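Local coordinates for protein guanosine-3',5'-bis(diphosphate) 3'-pyrophosphohydrolase MESH1 (Drosophila melanogaster, PDB 3NQW) that hydrolyses the alarmone ppGpp to GDP and diphosphate with manganese as cofactor, and takes part in the starvation response, at residues A[42-50]-A[161-169]; A[121-132]-A[144-155]. All blocks are in the same frame, centred on the assembly; numbering follows the deposited sequence.

Interaction 1 (A[42-50]-A[161-169]); sequences TILSVEACI and TNANLELKL
N162 meets A48 through its side-chain amide. Its ND2 lies 3.6 Å from A48 CB, and OD1 and CG are also close to that methyl. CG stands anti to the backbone N (chi1 -160°), which carries the amide over to A48 while OD1 stays near the start of helix 163-176. N162 is the N-cap of this helix. OD1 accepts L165 N at 2.8 Å, with the donor tilted 18° from the carbonyl plane, and takes a second, weak bond from N164 N. These bonds help to hold the turn of the amide.

N164 also reaches toward A48. Its ND2 comes within 3.4 Å of A48 N, but both are donors and no bond forms.

L165 fills the middle of the contact. Its CD2 packs 3.5 Å from I43 CG2, and CD1 lies 3.7 Å from L44 CD2, where the two leucine side chains cross at about a right angle. A48 CB sits against L165 CG and both of its methyls. The single leucine thus spans I43 and L44 in the last turn of helix 34-45 and A48 in the turn after it. Helix 34-45 belongs to the all-helical HD domain and also bears the manganese ligand H36. I43 and L44 lean on helix 114-133 as well, through D126 and A122.

K168 closes the row one helical turn after L165. Its NZ donates to E47 OE1 at 2.9 Å in a salt bridge, using the anti lone pair of that oxygen. The lysine chain bends at chi4 (-81°), and its CE approaches E47 CB. The same OE1 holds R129 of helix 114-133, a second positive charge that probably favours the ionised carboxylate.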
# COMPACT_ATOMS: atom_id res chain seq x y z
N THR A 42 8.67 3.04 2.28
CA THR A 42 9.69 2.16 1.71
C THR A 42 11.07 2.83 1.56
O THR A 42 12.10 2.16 1.74
CB THR A 42 9.24 1.62 0.35
OG1 THR A 42 7.85 1.28 0.40
CG2 THR A 42 10.04 0.37 -0.00
N ILE A 43 11.11 4.11 1.21
CA ILE A 43 12.37 4.84 1.07
C ILE A 43 13.18 4.71 2.35
O ILE A 43 14.41 4.60 2.32
CB ILE A 43 12.19 6.40 0.82
CG1 ILE A 43 11.78 6.73 -0.61
CG2 ILE A 43 13.50 7.13 1.11
CD1 ILE A 43 11.48 8.20 -0.82
N LEU A 44 12.50 4.73 3.50
CA LEU A 44 13.18 4.64 4.78
C LEU A 44 13.58 3.24 5.09
O LEU A 44 14.63 2.99 5.67
CB LEU A 44 12.28 5.14 5.90
CG LEU A 44 11.74 6.57 5.75
CD1 LEU A 44 10.85 6.89 6.94
CD2 LEU A 44 12.90 7.56 5.66
N SER A 45 12.73 2.30 4.69
CA SER A 45 13.02 0.92 4.96
C SER A 45 14.18 0.39 4.13
O SER A 45 15.18 -0.06 4.69
CB SER A 45 11.79 0.07 4.73
OG SER A 45 11.93 -1.15 5.44
N VAL A 46 14.05 0.43 2.80
CA VAL A 46 15.10 -0.06 1.91
C VAL A 46 16.34 0.82 2.04
O VAL A 46 17.37 0.40 2.57
CB VAL A 46 14.61 -0.07 0.44
CG1 VAL A 46 15.69 -0.65 -0.49
CG2 VAL A 46 13.33 -0.88 0.34
N GLU A 47 16.22 2.05 1.57
CA GLU A 47 17.31 3.00 1.67
C GLU A 47 17.14 3.53 3.07
O GLU A 47 16.03 3.50 3.60
CB GLU A 47 17.07 4.07 0.63
CG GLU A 47 16.63 3.45 -0.66
CD GLU A 47 15.94 4.41 -1.56
OE1 GLU A 47 16.65 5.26 -2.15
OE2 GLU A 47 14.68 4.33 -1.67
N ALA A 48 18.22 4.00 3.68
CA ALA A 48 18.14 4.52 5.05
C ALA A 48 17.98 3.39 6.10
O ALA A 48 18.14 3.62 7.29
CB ALA A 48 16.97 5.51 5.16
N CYS A 49 17.68 2.17 5.62
CA CYS A 49 17.47 0.97 6.44
C CYS A 49 16.86 1.20 7.86
O CYS A 49 17.52 0.98 8.88
CB CYS A 49 18.77 0.13 6.54
SG CYS A 49 20.19 0.49 5.39
N ILE A 50 15.59 1.63 7.91
CA ILE A 50 14.93 1.86 9.20
C ILE A 50 14.16 0.64 9.75
O ILE A 50 13.24 0.11 9.10
CB ILE A 50 13.98 3.12 9.17
CG1 ILE A 50 14.80 4.41 9.36
CG2 ILE A 50 13.00 3.07 10.34
CD1 ILE A 50 15.61 4.85 8.15
N THR A 161 20.78 14.50 9.46
CA THR A 161 19.94 13.34 9.78
C THR A 161 20.45 12.05 9.14
O THR A 161 21.25 11.33 9.74
CB THR A 161 18.47 13.58 9.35
OG1 THR A 161 18.04 14.88 9.81
CG2 THR A 161 17.55 12.52 9.94
N ASN A 162 20.01 11.75 7.91
CA ASN A 162 20.44 10.52 7.24
C ASN A 162 21.47 10.80 6.16
O ASN A 162 21.18 11.42 5.14
CB ASN A 162 19.21 9.79 6.65
CG ASN A 162 19.47 8.32 6.37
OD1 ASN A 162 20.00 7.96 5.31
ND2 ASN A 162 19.12 7.47 7.31
N ALA A 163 22.69 10.35 6.40
CA ALA A 163 23.78 10.56 5.45
C ALA A 163 23.49 9.87 4.13
O ALA A 163 24.05 10.23 3.10
CB ALA A 163 25.09 10.01 6.03
N ASN A 164 22.61 8.88 4.15
CA ASN A 164 22.30 8.19 2.92
C ASN A 164 21.21 8.89 2.11
O ASN A 164 21.38 9.13 0.92
CB ASN A 164 21.89 6.76 3.20
CG ASN A 164 21.81 5.93 1.94
OD1 ASN A 164 22.39 6.29 0.92
ND2 ASN A 164 21.09 4.82 2.01
N LEU A 165 20.11 9.22 2.77
CA LEU A 165 19.02 9.90 2.10
C LEU A 165 19.52 11.24 1.59
O LEU A 165 19.31 11.59 0.43
CB LEU A 165 17.85 10.12 3.07
CG LEU A 165 17.13 8.87 3.61
CD1 LEU A 165 15.98 9.29 4.54
CD2 LEU A 165 16.59 8.06 2.45
N GLU A 166 20.20 11.99 2.45
CA GLU A 166 20.73 13.30 2.09
C GLU A 166 21.74 13.21 0.96
O GLU A 166 21.89 14.14 0.17
CB GLU A 166 21.41 13.94 3.29
CG GLU A 166 20.45 14.34 4.37
CD GLU A 166 21.13 14.37 5.72
OE1 GLU A 166 20.47 13.96 6.71
OE2 GLU A 166 22.30 14.81 5.80
N LEU A 167 22.44 12.10 0.91
CA LEU A 167 23.43 11.89 -0.13
C LEU A 167 22.68 11.79 -1.46
O LEU A 167 23.08 12.40 -2.45
CB LEU A 167 24.20 10.60 0.16
CG LEU A 167 25.73 10.65 0.15
CD1 LEU A 167 26.31 9.48 0.94
CD2 LEU A 167 26.21 10.64 -1.30
N LYS A 168 21.58 11.04 -1.47
CA LYS A 168 20.77 10.89 -2.66
C LYS A 168 20.10 12.22 -2.97
O LYS A 168 20.03 12.63 -4.13
CB LYS A 168 19.74 9.79 -2.45
CG LYS A 168 20.38 8.45 -2.22
CD LYS A 168 19.55 7.58 -1.33
CE LYS A 168 20.04 6.15 -1.35
NZ LYS A 168 19.55 5.38 -2.53
N LEU A 169 19.59 12.89 -1.95
CA LEU A 169 18.96 14.18 -2.14
C LEU A 169 19.90 15.02 -2.97
O LEU A 169 19.51 15.60 -3.97
CB LEU A 169 18.71 14.86 -0.79
CG LEU A 169 17.44 14.36 -0.12
CD1 LEU A 169 17.54 14.54 1.38
CD2 LEU A 169 16.25 15.10 -0.72

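Interaction 2 (A[121-132]-A[144-155]); sequences LADKLDNLRDLQ and RDQYFVWAKKVV. With MN (manganese (II) ion), chain C.
Helices 114-133 and 141-158 pack here beside the manganese site of the HD domain, with L128 and L131 set against Y147 and F148. The short segments run nearly antiparallel, at 160°, and their axes come within 10.7 Å. L131 CD2 lies over one face of the F148 ring, a CH-pi contact 4.2 Å from the centroid. The same methyl presses on Y147, 3.5 Å from CD2. L128 CD2 approaches the Y147 ring at its edge, near the ring plane, and also touches F148 CD2 and A151 CB. Q132 CG meets the F148 ring at its edge.

Y147 projects with CG anti to the backbone N (chi1 -169°), which sends its ring across helix 114-133 and brings OH within 3.6 Å of N127 CB. W150 CE3 lies over one face of the tyrosine ring, offset toward the rim. An alanine in place of Y147 would probably leave L131 CD2 and the L128 methyl with F148 alone as aromatic neighbour, and open a gap beside N127.

D123 stands on the same helix, one turn before N127. Its OD1 binds manganese at 2.3 Å. D63 also binds the metal, and H36 and H62 belong to the same site in this HD-family hydrolase. The helix bearing D123 packs against helix 141-158 through another row of side chains, K124, L128 and L131.

Toward the other end of the contact, K124 lies between the helices by its aliphatic part. Its CG is 3.9 Å from V155 CG2, and the two side chains slide past each other in opposite directions. CE reaches W150 CH2 at 4.0 Å and also nears V154 CG1. The ammonium makes a weak hydrogen bond to Q105 of helix 98-107. L121 CD2 ends the row against V155 CG1.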
# COMPACT_ATOMS: atom_id res chain seq x y z
N LEU A 121 12.65 14.17 5.08
CA LEU A 121 13.68 13.98 4.05
C LEU A 121 13.17 13.03 2.95
O LEU A 121 13.16 13.38 1.78
CB LEU A 121 14.96 13.40 4.67
CG LEU A 121 15.82 14.32 5.55
CD1 LEU A 121 16.99 13.54 6.13
CD2 LEU A 121 16.32 15.48 4.73
N ALA A 122 12.76 11.83 3.35
CA ALA A 122 12.24 10.84 2.42
C ALA A 122 11.07 11.41 1.61
O ALA A 122 10.99 11.22 0.40
CB ALA A 122 11.81 9.59 3.16
N ASP A 123 10.16 12.12 2.29
CA ASP A 123 8.98 12.76 1.68
C ASP A 123 9.46 13.62 0.52
O ASP A 123 8.89 13.60 -0.58
CB ASP A 123 8.30 13.64 2.73
CG ASP A 123 6.92 14.14 2.30
OD1 ASP A 123 6.41 13.81 1.21
OD2 ASP A 123 6.33 14.89 3.10
N LYS A 124 10.52 14.37 0.78
CA LYS A 124 11.10 15.22 -0.24
C LYS A 124 11.73 14.35 -1.33
O LYS A 124 11.39 14.50 -2.50
CB LYS A 124 12.16 16.15 0.36
CG LYS A 124 11.59 17.22 1.30
CD LYS A 124 10.60 18.15 0.60
CE LYS A 124 10.03 19.13 1.61
NZ LYS A 124 9.44 18.38 2.77
N LEU A 125 12.63 13.45 -0.95
CA LEU A 125 13.27 12.59 -1.95
C LEU A 125 12.27 12.03 -2.94
O LEU A 125 12.42 12.22 -4.15
CB LEU A 125 14.02 11.45 -1.27
CG LEU A 125 14.83 10.52 -2.19
CD1 LEU A 125 15.74 11.31 -3.12
CD2 LEU A 125 15.66 9.58 -1.31
N ASP A 126 11.24 11.35 -2.44
CA ASP A 126 10.23 10.78 -3.32
C ASP A 126 9.64 11.81 -4.27
O ASP A 126 9.69 11.65 -5.49
CB ASP A 126 9.10 10.13 -2.51
CG ASP A 126 8.01 9.55 -3.40
OD1 ASP A 126 8.30 8.61 -4.18
OD2 ASP A 126 6.86 10.03 -3.33
N ASN A 127 9.07 12.88 -3.73
CA ASN A 127 8.48 13.90 -4.58
C ASN A 127 9.45 14.38 -5.64
O ASN A 127 9.10 14.41 -6.82
CB ASN A 127 8.02 15.09 -3.73
CG ASN A 127 6.81 14.76 -2.89
OD1 ASN A 127 6.66 15.27 -1.77
ND2 ASN A 127 5.92 13.93 -3.42
N LEU A 128 10.66 14.74 -5.23
CA LEU A 128 11.65 15.21 -6.18
C LEU A 128 11.85 14.22 -7.31
O LEU A 128 11.78 14.57 -8.48
CB LEU A 128 12.98 15.46 -5.49
CG LEU A 128 13.02 16.73 -4.65
CD1 LEU A 128 14.45 17.00 -4.22
CD2 LEU A 128 12.50 17.91 -5.46
N ARG A 129 12.09 12.97 -6.94
CA ARG A 129 12.27 11.92 -7.92
C ARG A 129 11.18 11.98 -8.97
O ARG A 129 11.42 11.73 -10.14
CB ARG A 129 12.26 10.57 -7.23
CG ARG A 129 13.54 10.29 -6.49
CD ARG A 129 13.39 9.07 -5.65
NE ARG A 129 14.67 8.49 -5.29
CZ ARG A 129 14.81 7.56 -4.36
NH1 ARG A 129 13.75 7.13 -3.69
NH2 ARG A 129 16.01 7.06 -4.10
N ASP A 130 9.97 12.33 -8.54
CA ASP A 130 8.83 12.43 -9.45
C ASP A 130 8.81 13.70 -10.30
O ASP A 130 8.17 13.72 -11.34
CB ASP A 130 7.53 12.34 -8.66
CG ASP A 130 6.95 10.96 -8.64
OD1 ASP A 130 7.65 10.02 -8.19
OD2 ASP A 130 5.79 10.81 -9.07
N LEU A 131 9.51 14.74 -9.85
CA LEU A 131 9.53 16.01 -10.56
C LEU A 131 10.53 16.05 -11.72
O LEU A 131 10.47 16.93 -12.58
CB LEU A 131 9.84 17.14 -9.59
CG LEU A 131 8.90 18.34 -9.66
CD1 LEU A 131 7.51 17.90 -9.24
CD2 LEU A 131 9.41 19.43 -8.75
N GLN A 132 11.45 15.09 -11.74
CA GLN A 132 12.45 15.03 -12.79
C GLN A 132 11.82 14.36 -14.02
O GLN A 132 11.93 14.86 -15.14
CB GLN A 132 13.67 14.23 -12.31
CG GLN A 132 14.25 14.71 -10.97
CD GLN A 132 15.54 14.02 -10.57
OE1 GLN A 132 16.64 14.41 -10.98
NE2 GLN A 132 15.41 12.97 -9.78
N ARG A 144 8.00 24.59 -11.89
CA ARG A 144 8.55 23.24 -11.76
C ARG A 144 9.98 23.37 -11.24
O ARG A 144 10.51 22.47 -10.58
CB ARG A 144 8.56 22.53 -13.12
CG ARG A 144 9.07 21.08 -13.10
CD ARG A 144 9.18 20.47 -14.49
NE ARG A 144 10.29 21.01 -15.28
CZ ARG A 144 11.57 20.79 -15.02
NH1 ARG A 144 11.92 20.03 -13.99
NH2 ARG A 144 12.52 21.33 -15.79
N ASP A 145 10.62 24.49 -11.56
CA ASP A 145 11.97 24.71 -11.10
C ASP A 145 11.97 25.22 -9.67
O ASP A 145 12.76 24.77 -8.85
CB ASP A 145 12.69 25.70 -12.02
CG ASP A 145 13.10 25.08 -13.35
OD1 ASP A 145 13.87 24.10 -13.33
OD2 ASP A 145 12.66 25.58 -14.40
N GLN A 146 11.06 26.15 -9.38
CA GLN A 146 10.93 26.73 -8.04
C GLN A 146 10.80 25.69 -6.94
O GLN A 146 11.28 25.90 -5.83
CB GLN A 146 9.74 27.70 -7.99
CG GLN A 146 9.87 28.89 -8.94
CD GLN A 146 8.89 30.03 -8.63
OE1 GLN A 146 7.67 29.83 -8.59
NE2 GLN A 146 9.43 31.23 -8.42
N TYR A 147 10.15 24.57 -7.25
CA TYR A 147 9.97 23.50 -6.27
C TYR A 147 11.32 22.95 -5.83
O TYR A 147 11.54 22.70 -4.64
CB TYR A 147 9.14 22.36 -6.84
CG TYR A 147 8.69 21.35 -5.80
CD1 TYR A 147 7.44 21.45 -5.19
CD2 TYR A 147 9.53 20.30 -5.41
CE1 TYR A 147 7.04 20.53 -4.22
CE2 TYR A 147 9.13 19.38 -4.43
CZ TYR A 147 7.88 19.50 -3.84
OH TYR A 147 7.48 18.59 -2.89
N PHE A 148 12.22 22.75 -6.79
CA PHE A 148 13.57 22.24 -6.52
C PHE A 148 14.34 23.16 -5.58
O PHE A 148 15.05 22.69 -4.69
CB PHE A 148 14.37 22.08 -7.82
CG PHE A 148 13.96 20.90 -8.66
CD1 PHE A 148 13.18 21.07 -9.79
CD2 PHE A 148 14.35 19.61 -8.29
CE1 PHE A 148 12.77 19.98 -10.54
CE2 PHE A 148 13.94 18.51 -9.04
CZ PHE A 148 13.15 18.70 -10.16
N VAL A 149 14.21 24.47 -5.82
CA VAL A 149 14.88 25.48 -5.02
C VAL A 149 14.40 25.39 -3.59
O VAL A 149 15.21 25.26 -2.66
CB VAL A 149 14.58 26.92 -5.54
CG1 VAL A 149 15.25 27.95 -4.63
CG2 VAL A 149 15.07 27.09 -6.96
N TRP A 150 13.08 25.47 -3.42
CA TRP A 150 12.45 25.39 -2.10
C TRP A 150 12.82 24.07 -1.43
O TRP A 150 13.21 24.05 -0.26
CB TRP A 150 10.92 25.51 -2.25
CG TRP A 150 10.14 25.05 -1.04
CD1 TRP A 150 10.12 25.62 0.21
CD2 TRP A 150 9.30 23.89 -0.96
NE1 TRP A 150 9.34 24.89 1.05
CE2 TRP A 150 8.82 23.82 0.37
CE3 TRP A 150 8.92 22.90 -1.87
CZ2 TRP A 150 7.97 22.80 0.80
CZ3 TRP A 150 8.08 21.88 -1.44
CH2 TRP A 150 7.61 21.84 -0.11
N ALA A 151 12.72 22.98 -2.18
CA ALA A 151 13.07 21.66 -1.67
C ALA A 151 14.46 21.72 -1.04
O ALA A 151 14.68 21.24 0.07
CB ALA A 151 13.07 20.64 -2.80
N LYS A 152 15.39 22.33 -1.76
CA LYS A 152 16.76 22.44 -1.27
C LYS A 152 16.84 23.26 0.02
O LYS A 152 17.53 22.88 0.96
CB LYS A 152 17.68 23.04 -2.33
CG LYS A 152 19.14 22.70 -2.06
CD LYS A 152 20.11 23.34 -3.02
CE LYS A 152 21.52 22.80 -2.77
NZ LYS A 152 21.91 22.91 -1.33
N LYS A 153 16.13 24.39 0.05
CA LYS A 153 16.13 25.25 1.23
C LYS A 153 15.64 24.47 2.46
O LYS A 153 16.21 24.59 3.54
CB LYS A 153 15.25 26.49 1.01
CG LYS A 153 15.78 27.50 -0.01
CD LYS A 153 14.76 28.61 -0.24
CE LYS A 153 14.83 29.26 -1.63
NZ LYS A 153 15.83 30.37 -1.76
N VAL A 154 14.59 23.67 2.29
CA VAL A 154 14.07 22.86 3.39
C VAL A 154 15.06 21.76 3.74
O VAL A 154 15.50 21.65 4.90
CB VAL A 154 12.74 22.19 3.03
CG1 VAL A 154 12.31 21.28 4.18
CG2 VAL A 154 11.66 23.24 2.75
N VAL A 155 15.41 20.95 2.74
CA VAL A 155 16.35 19.83 2.92
C VAL A 155 17.67 20.32 3.48
O VAL A 155 18.34 19.58 4.20
CB VAL A 155 16.61 19.08 1.58
CG1 VAL A 155 17.66 18.00 1.78
CG2 VAL A 155 15.33 18.45 1.08
MN MN C . 4.11 13.59 0.93

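Overall arrangement
From the N terminus, the chain first gives the end of helix 34-45 and the turn after it. It then runs through helix 114-133 and helix 141-158 before reaching helix 163-176, where interaction 1 closes a loop of 110 intervening residues, mostly helical. Interaction 2 closes a much shorter loop, with 11 residues between its segments, and is nested inside the first. The two touch directly: R129 of helix 114-133 pairs with E47, and A122 packs on I43 and L44. Helix 114-133 therefore lies against both helix 34-45 and helix 141-158. Together the contacts tie the C-terminal helices to the two helices that supply H36 and D123 to the manganese site.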